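Local coordinates for protein-tyrosine-phosphatase PTP1 (PDB 6KRW) that dephosphorylates phosphotyrosine in proteins, acting on the MAP kinase MPK6 and, together with MKP1, restraining salicylic acid and camalexin biosynthesis in plant defence, at residues A[41-44]-A[45-48]; A[57-60]-A[61-64]; A[94-97]-A[98-101]; A[250-253]-A[254-258]. All coordinates share one frame; numbering follows the deposited sequence.

Interaction 1 (A[41-44]-A[45-48]); sequences RMWP and SELL
Glu46 reaches back along the chain over Met42 and Trp43, and its side chain is central to this local contact. CB starts against the backbone, 3.3 Å from Trp43 O, and also lies near Met42 CG. With CG anti to the carbonyl carbon (chi1 -63°), the chain is directed back past the same carbonyl oxygen, CG standing 3.5 Å from Trp43 O. The carboxylate carbon CD then passes Met42 CG at 3.7 Å, so the thioether chain lies obliquely against the acidic group. At the tip, OE2 accepts the backbone N-H of Trp43 (Trp43 N to Glu46 OE2 2.9 Å) in a nearly straight bond, 168° at the hydrogen, although the donor stands 35° out of the carboxylate plane. A water donates to the same OE2 at 2.7 Å and also to Arg41 O, giving this oxygen two donors. In return Glu46 N donates to Trp43 O at 3.0 Å, and one residue further on Leu47 N repeats the pattern with Pro44 O. Replacing Glu46 by alanine would probably leave the N-H of Trp43 and the bridging water without their carboxylate acceptor. Met42 SD also approaches Leu47 CD2 at 4.3 Å, and both side chains rest on Phe71 and Ile279. The link leads from helix 27-39 into helix 47-50, and its glutamate, bonded to the N-H three residues earlier, resembles the glutamate half of a capping box at the entry to the helix; the reciprocal side-chain bond is not possible, as Trp43 carries no side-chain acceptor.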
# COMPACT_ATOMS: atom_id res chain seq x y z
N ARG A 41 12.70 -1.42 -17.02
CA ARG A 41 11.85 -0.33 -16.48
C ARG A 41 11.14 0.45 -17.59
O ARG A 41 11.60 0.50 -18.77
CB ARG A 41 12.66 0.66 -15.66
CG ARG A 41 13.48 1.65 -16.46
CD ARG A 41 14.28 2.54 -15.54
NE ARG A 41 15.43 1.83 -15.01
CZ ARG A 41 16.43 2.40 -14.34
NH1 ARG A 41 17.45 1.65 -13.94
NH2 ARG A 41 16.41 3.69 -14.05
N MET A 42 10.06 1.08 -17.18
CA MET A 42 9.37 2.10 -18.00
C MET A 42 10.14 3.40 -17.92
O MET A 42 10.63 3.78 -16.81
CB MET A 42 7.95 2.29 -17.48
CG MET A 42 7.16 3.33 -18.22
SD MET A 42 5.42 3.42 -17.71
CE MET A 42 4.79 1.86 -18.32
N TRP A 43 10.29 4.09 -19.04
CA TRP A 43 10.96 5.39 -19.08
C TRP A 43 9.96 6.52 -18.92
O TRP A 43 8.81 6.40 -19.31
CB TRP A 43 11.83 5.50 -20.34
CG TRP A 43 12.80 4.38 -20.37
CD1 TRP A 43 12.74 3.24 -21.12
CD2 TRP A 43 13.95 4.24 -19.52
NE1 TRP A 43 13.77 2.40 -20.79
CE2 TRP A 43 14.54 3.00 -19.82
CE3 TRP A 43 14.54 5.06 -18.54
CZ2 TRP A 43 15.69 2.56 -19.17
CZ3 TRP A 43 15.68 4.63 -17.91
CH2 TRP A 43 16.25 3.39 -18.23
N PRO A 44 10.35 7.66 -18.31
CA PRO A 44 9.39 8.71 -17.97
C PRO A 44 8.57 9.23 -19.17
O PRO A 44 7.41 9.57 -18.99
CB PRO A 44 10.24 9.82 -17.35
CG PRO A 44 11.46 9.09 -16.83
CD PRO A 44 11.71 7.96 -17.81
N SER A 45 9.17 9.31 -20.36
CA SER A 45 8.41 9.84 -21.52
C SER A 45 7.19 8.97 -21.82
O SER A 45 6.22 9.52 -22.42
CB SER A 45 9.29 9.95 -22.73
OG SER A 45 9.79 8.68 -23.11
N GLU A 46 7.18 7.71 -21.41
CA GLU A 46 6.02 6.83 -21.66
C GLU A 46 4.79 7.37 -20.94
O GLU A 46 3.65 7.11 -21.36
CB GLU A 46 6.33 5.39 -21.29
CG GLU A 46 7.45 4.79 -22.12
CD GLU A 46 7.77 3.34 -21.84
OE1 GLU A 46 6.90 2.48 -22.10
OE2 GLU A 46 8.89 3.08 -21.32
N LEU A 47 4.99 8.06 -19.80
CA LEU A 47 3.85 8.59 -19.02
C LEU A 47 3.05 9.60 -19.84
O LEU A 47 1.86 9.77 -19.58
CB LEU A 47 4.38 9.23 -17.73
CG LEU A 47 5.09 8.27 -16.79
CD1 LEU A 47 5.71 9.06 -15.67
CD2 LEU A 47 4.14 7.23 -16.25
N LEU A 48 3.67 10.27 -20.82
CA LEU A 48 2.92 11.28 -21.60
C LEU A 48 1.82 10.61 -22.45
O LEU A 48 0.88 11.32 -22.78
CB LEU A 48 3.86 12.01 -22.55
CG LEU A 48 4.97 12.79 -21.86
CD1 LEU A 48 5.88 13.39 -22.91
CD2 LEU A 48 4.38 13.85 -20.94
O HOH W 1 10.28 0.81 -21.34

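Interaction 2 (A[57-60]-A[61-64]); sequences SVNV and EKNR
Lys62 NZ donates to Asn59 OD1 at 2.8 Å, arriving nearly along the C=O axis with an angle of 167° at the oxygen. The lysine backbone is tied to the same residue, Lys62 N to Asn59 O also measuring 2.8 Å, so Asn59 holds it at both ends. ND2 of Asn59 donates to Val53 O and Ala86 O, which fixes the rotation of the amide and presents OD1 to the ammonium group. Next comes Asn63 N to Val60 O, 3.2 Å, while a water accepts from Glu61 N. The lysine chain is extended beyond CG (chi2 169°), running across the asparagine with CD 3.5 Å from Asn59 OD1. A methionine in its place would probably leave Asn59 OD1 without its charged donor and the long side chain no longer tied to the turn. Outward, Asn59 and Lys62 both pack on Tyr89, whose hydroxyl is bonded to Asn63 OD1; Asn63 ND2 lies loosely over Asn59 O at 3.7 Å and donates to Ala54 O. Two overlapping type I turns thus present the NxxKNRY motif, whose end forms the start of the phosphotyrosine recognition loop in classical tyrosine phosphatases, as is probably so here.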
# COMPACT_ATOMS: atom_id res chain seq x y z
N SER A 57 -2.81 19.72 -17.51
CA SER A 57 -2.46 21.01 -16.86
C SER A 57 -3.36 21.25 -15.64
O SER A 57 -2.87 21.77 -14.63
CB SER A 57 -2.54 22.15 -17.84
OG SER A 57 -3.89 22.37 -18.21
N VAL A 58 -4.63 20.83 -15.69
CA VAL A 58 -5.56 21.01 -14.54
C VAL A 58 -5.16 20.12 -13.35
O VAL A 58 -5.60 20.42 -12.24
CB VAL A 58 -7.01 20.75 -14.97
CG1 VAL A 58 -7.96 21.25 -13.90
CG2 VAL A 58 -7.32 21.41 -16.31
N ASN A 59 -4.41 19.04 -13.56
CA ASN A 59 -4.14 18.03 -12.50
C ASN A 59 -2.68 18.06 -12.03
O ASN A 59 -2.40 17.42 -11.01
CB ASN A 59 -4.52 16.63 -12.96
CG ASN A 59 -6.01 16.48 -13.07
OD1 ASN A 59 -6.76 17.05 -12.28
ND2 ASN A 59 -6.46 15.74 -14.08
N VAL A 60 -1.78 18.77 -12.70
CA VAL A 60 -0.33 18.61 -12.39
C VAL A 60 -0.05 18.98 -10.93
O VAL A 60 0.76 18.28 -10.31
CB VAL A 60 0.55 19.41 -13.37
CG1 VAL A 60 0.68 18.68 -14.69
CG2 VAL A 60 0.06 20.83 -13.57
N GLU A 61 -0.71 19.99 -10.39
CA GLU A 61 -0.47 20.43 -8.98
C GLU A 61 -1.04 19.41 -7.99
O GLU A 61 -0.83 19.56 -6.82
CB GLU A 61 -1.12 21.78 -8.72
CG GLU A 61 -0.29 22.96 -9.15
CD GLU A 61 -0.89 24.29 -8.72
OE1 GLU A 61 -0.69 25.28 -9.45
OE2 GLU A 61 -1.55 24.33 -7.66
N LYS A 62 -1.74 18.38 -8.44
CA LYS A 62 -2.32 17.36 -7.53
C LYS A 62 -1.35 16.18 -7.39
O LYS A 62 -1.69 15.22 -6.69
CB LYS A 62 -3.67 16.89 -8.07
CG LYS A 62 -4.73 17.97 -8.14
CD LYS A 62 -5.96 17.53 -8.92
CE LYS A 62 -6.96 18.65 -9.09
NZ LYS A 62 -8.02 18.28 -10.05
N ASN A 63 -0.16 16.30 -7.97
CA ASN A 63 0.90 15.28 -7.90
C ASN A 63 2.04 15.79 -7.02
O ASN A 63 2.58 16.85 -7.31
CB ASN A 63 1.42 14.94 -9.29
CG ASN A 63 0.31 14.43 -10.19
OD1 ASN A 63 -0.49 13.65 -9.73
ND2 ASN A 63 0.24 14.91 -11.43
N ARG A 64 2.39 15.01 -6.02
CA ARG A 64 3.53 15.35 -5.13
C ARG A 64 4.83 15.35 -5.93
O ARG A 64 5.69 16.23 -5.72
CB ARG A 64 3.57 14.36 -3.97
CG ARG A 64 4.65 14.67 -2.97
CD ARG A 64 4.52 13.85 -1.71
NE ARG A 64 3.37 14.26 -0.91
CZ ARG A 64 3.36 15.32 -0.08
NH1 ARG A 64 4.42 16.10 0.09
NH2 ARG A 64 2.27 15.56 0.63
O HOH W 2 -3.10 21.32 -11.02

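Interaction 3 (A[94-97]-A[98-101]); sequences LIKT and SESE
Ser98 is embraced by its two predecessors: Thr97 meets its hydroxyl and Lys96 passes along its carbonyl. The two hydroxyls, Thr97 OG1 and Ser98 OG, are hydrogen-bonded at 2.9 Å, a short link between adjacent residues. In it Thr97 OG1 sits between the backbone N and the carbonyl carbon (chi1 63°), and Ser98 OG is turned to a chi1 of -32°, well away from a staggered position, which suggests some torsional strain. Thr97 OG1 is gripped a second time, by the amide nitrogen of Asn252 on helix 242-259, and the side chains of Thr97 and Ser98 both touch Arg256 of that helix. Thr97 also packs on Leu273 and Phe274 of helix 267-277.

Lys96 takes the other flank. Its fully extended chain runs past the serine carbonyl, with CG 3.6 Å and CE 3.4 Å from Ser98 O, before NZ forms a salt bridge with Glu99. Lys96 NZ to Glu99 OE2 is 2.5 Å, an unusually short value, and the glutamate is poorly ordered, so the exact length is doubtful. As modelled, NZ comes from the syn side, 27° out of the carboxylate plane, a detail as uncertain as the length. Glu99 folds back to bring its carboxylate to the lysine, and this ion pair is on the surface.

Together these contacts shape the exit from strand 92-95, an outermost strand of the central mixed sheet, into the long loop of a beta hairpin whose second arm is the antiparallel strand 106-109 of the tyrosine phosphatase domain.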
# COMPACT_ATOMS: atom_id res chain seq x y z
N LEU A 94 -5.19 1.35 -8.64
CA LEU A 94 -5.66 0.02 -8.24
C LEU A 94 -4.60 -1.03 -8.44
O LEU A 94 -4.13 -1.23 -9.58
CB LEU A 94 -6.91 -0.38 -9.01
CG LEU A 94 -7.53 -1.68 -8.54
CD1 LEU A 94 -8.06 -1.56 -7.12
CD2 LEU A 94 -8.62 -2.12 -9.49
N ILE A 95 -4.19 -1.70 -7.37
CA ILE A 95 -3.24 -2.81 -7.40
C ILE A 95 -4.03 -4.06 -7.13
O ILE A 95 -4.55 -4.25 -6.03
CB ILE A 95 -2.09 -2.63 -6.40
CG1 ILE A 95 -1.48 -1.24 -6.46
CG2 ILE A 95 -1.06 -3.72 -6.59
CD1 ILE A 95 -0.88 -0.87 -7.79
N LYS A 96 -4.16 -4.92 -8.14
CA LYS A 96 -5.02 -6.11 -8.07
C LYS A 96 -4.34 -7.22 -8.87
O LYS A 96 -4.11 -7.03 -10.05
CB LYS A 96 -6.43 -5.79 -8.55
CG LYS A 96 -7.41 -6.95 -8.51
CD LYS A 96 -8.81 -6.54 -8.94
CE LYS A 96 -9.79 -7.69 -8.78
NZ LYS A 96 -11.16 -7.31 -9.21
N THR A 97 -4.09 -8.35 -8.25
CA THR A 97 -3.41 -9.48 -8.91
C THR A 97 -4.41 -10.60 -9.20
O THR A 97 -4.14 -11.42 -10.05
CB THR A 97 -2.27 -10.00 -8.03
OG1 THR A 97 -2.86 -10.50 -6.81
CG2 THR A 97 -1.25 -8.93 -7.73
N SER A 98 -5.51 -10.66 -8.47
CA SER A 98 -6.36 -11.87 -8.41
C SER A 98 -7.81 -11.47 -8.20
O SER A 98 -8.06 -10.37 -7.71
CB SER A 98 -5.96 -12.83 -7.31
OG SER A 98 -4.57 -12.84 -7.01
N GLU A 99 -8.75 -12.33 -8.58
CA GLU A 99 -10.16 -12.11 -8.23
C GLU A 99 -10.54 -13.24 -7.29
O GLU A 99 -11.08 -14.23 -7.74
CB GLU A 99 -11.10 -12.11 -9.44
CG GLU A 99 -12.53 -11.84 -9.02
CD GLU A 99 -12.72 -10.45 -8.44
OE1 GLU A 99 -13.20 -10.33 -7.30
OE2 GLU A 99 -12.42 -9.50 -9.15
N SER A 100 -10.23 -13.06 -6.02
CA SER A 100 -10.42 -14.07 -4.97
C SER A 100 -10.89 -13.35 -3.71
O SER A 100 -10.33 -12.30 -3.36
CB SER A 100 -9.15 -14.84 -4.72
OG SER A 100 -9.27 -15.61 -3.54
N GLU A 101 -11.87 -13.93 -3.03
CA GLU A 101 -12.35 -13.42 -1.73
C GLU A 101 -11.24 -13.53 -0.68
O GLU A 101 -11.43 -12.99 0.42
CB GLU A 101 -13.61 -14.19 -1.32
CG GLU A 101 -14.70 -14.14 -2.36
CD GLU A 101 -15.95 -14.94 -2.02
OE1 GLU A 101 -16.99 -14.31 -1.74
OE2 GLU A 101 -15.89 -16.19 -2.07

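Interaction 4 (A[250-253]-A[254-258]); sequences IHNT and IQRIL
Arg256 NH1 is shared by Asn252 OD1 and Thr270 OG1, donating to both. The bond to Asn252 OD1 is 2.9 Å long with 162° at the hydrogen, and the oxygen lies at the edge of the guanidinium, close to its plane. This pair spans one turn of helix 242-259, the helix that follows the catalytic P-loop of the phosphatase fold, and the successive backbone bonds from i+4 to i run alongside it, for example Arg256 N to Asn252 O at 2.9 Å.

CD lies 3.2 Å from Asn252 OD1, and the bend at chi3 (58°) turns NE and the guanidinium back so that NH1 reaches the same oxygen. Its remaining nitrogens are held too: NE in a salt bridge with Asp261 and NH2 by Ser263 OG. With all three nitrogens engaged, the buried guanidinium is fixed in rotation and its charge is probably balanced chiefly by Asp261.

Further round the helix, Gln255 crosses the edge of the His251 ring. Gln255 OE1 is 3.3 Å from His251 CD2 and lies in the ring plane, while the amide is turned almost perpendicular to it, 81°. Ser104 secures both groups, its N donating to Gln255 OE1 and its OG bonding His251 NE2; Tyr247 OH pairs with His251 ND1. A water bridges Asn252 ND2 and Gln255 OE1.

The opposite flank is mainly apolar: Ile250 and Ile254 pack on helices 214-223 and 285-303, and Thr253, its OG1 hydrogen-bonded to Ala249 O, and Ile257 on Phe20 of helix 7-24. There Ile257 CD1 rests against Thr253 CG2 at 3.8 Å.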
# COMPACT_ATOMS: atom_id res chain seq x y z
N ILE A 250 4.79 -7.93 0.01
CA ILE A 250 4.82 -8.91 1.13
C ILE A 250 3.39 -9.40 1.40
O ILE A 250 3.16 -10.63 1.48
CB ILE A 250 5.46 -8.25 2.37
CG1 ILE A 250 6.91 -7.84 2.10
CG2 ILE A 250 5.30 -9.16 3.60
CD1 ILE A 250 7.46 -6.80 3.09
N HIS A 251 2.46 -8.48 1.54
CA HIS A 251 1.05 -8.81 1.85
C HIS A 251 0.46 -9.70 0.75
O HIS A 251 -0.14 -10.75 1.03
CB HIS A 251 0.31 -7.49 2.03
CG HIS A 251 -1.12 -7.59 2.40
ND1 HIS A 251 -1.63 -6.85 3.45
CD2 HIS A 251 -2.16 -8.27 1.88
CE1 HIS A 251 -2.93 -7.06 3.53
NE2 HIS A 251 -3.28 -7.94 2.60
N ASN A 252 0.67 -9.29 -0.49
CA ASN A 252 0.08 -10.02 -1.63
C ASN A 252 0.70 -11.40 -1.76
O ASN A 252 -0.02 -12.40 -2.04
CB ASN A 252 0.33 -9.18 -2.87
CG ASN A 252 -0.29 -9.77 -4.13
OD1 ASN A 252 0.46 -10.18 -5.04
ND2 ASN A 252 -1.61 -9.80 -4.17
N THR A 253 2.01 -11.51 -1.58
CA THR A 253 2.69 -12.81 -1.75
C THR A 253 2.15 -13.80 -0.72
O THR A 253 1.86 -14.96 -1.05
CB THR A 253 4.21 -12.66 -1.66
OG1 THR A 253 4.64 -11.82 -2.76
CG2 THR A 253 4.90 -14.00 -1.70
N ILE A 254 2.14 -13.39 0.55
CA ILE A 254 1.67 -14.31 1.62
C ILE A 254 0.22 -14.73 1.35
O ILE A 254 -0.06 -15.94 1.43
CB ILE A 254 1.87 -13.66 3.00
CG1 ILE A 254 3.36 -13.48 3.29
CG2 ILE A 254 1.12 -14.44 4.07
CD1 ILE A 254 4.12 -14.74 3.53
N GLN A 255 -0.66 -13.79 1.02
CA GLN A 255 -2.08 -14.15 0.77
C GLN A 255 -2.17 -15.14 -0.39
O GLN A 255 -3.00 -16.06 -0.34
CB GLN A 255 -2.90 -12.92 0.48
CG GLN A 255 -3.19 -12.12 1.73
CD GLN A 255 -4.19 -11.02 1.52
OE1 GLN A 255 -4.22 -10.40 0.46
NE2 GLN A 255 -5.02 -10.77 2.54
N ARG A 256 -1.40 -14.90 -1.44
CA ARG A 256 -1.51 -15.79 -2.63
C ARG A 256 -0.95 -17.18 -2.32
O ARG A 256 -1.51 -18.16 -2.81
CB ARG A 256 -0.82 -15.11 -3.82
CG ARG A 256 -1.68 -14.00 -4.41
CD ARG A 256 -0.90 -13.10 -5.34
NE ARG A 256 -0.28 -13.84 -6.44
CZ ARG A 256 0.84 -13.48 -7.04
NH1 ARG A 256 1.41 -12.33 -6.72
NH2 ARG A 256 1.33 -14.22 -8.02
N ILE A 257 0.10 -17.29 -1.51
CA ILE A 257 0.59 -18.62 -1.07
C ILE A 257 -0.53 -19.33 -0.31
O ILE A 257 -0.81 -20.50 -0.59
CB ILE A 257 1.87 -18.50 -0.24
CG1 ILE A 257 3.03 -17.98 -1.10
CG2 ILE A 257 2.20 -19.83 0.44
CD1 ILE A 257 4.20 -17.46 -0.26
N LEU A 258 -1.17 -18.62 0.62
CA LEU A 258 -2.23 -19.22 1.47
C LEU A 258 -3.45 -19.59 0.62
O LEU A 258 -4.20 -20.48 1.04
CB LEU A 258 -2.62 -18.22 2.56
CG LEU A 258 -1.58 -18.04 3.65
CD1 LEU A 258 -1.99 -16.90 4.58
CD2 LEU A 258 -1.42 -19.33 4.45
O HOH W 3 -3.09 -9.08 -1.76

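All four contacts are local and follow one another in series, so none nests in or crosses another. From the N terminus, interaction 1 turns the link after helix 27-39 into helix 47-50, and interaction 2 shapes the loop between helix 52-55 and strand 75-77; their centres are about 17 Å apart on the same side of the chain's centre. Interaction 3 follows at the end of strand 92-95, and interaction 4 far along the chain on helix 242-259. These last two meet: Thr97 OG1 to Asn252 ND2, 3.0 Å, ties the hairpin loop of the sheet edge to that helix, whereas interactions 2 and 4 lie on opposite sides of the chain's centre.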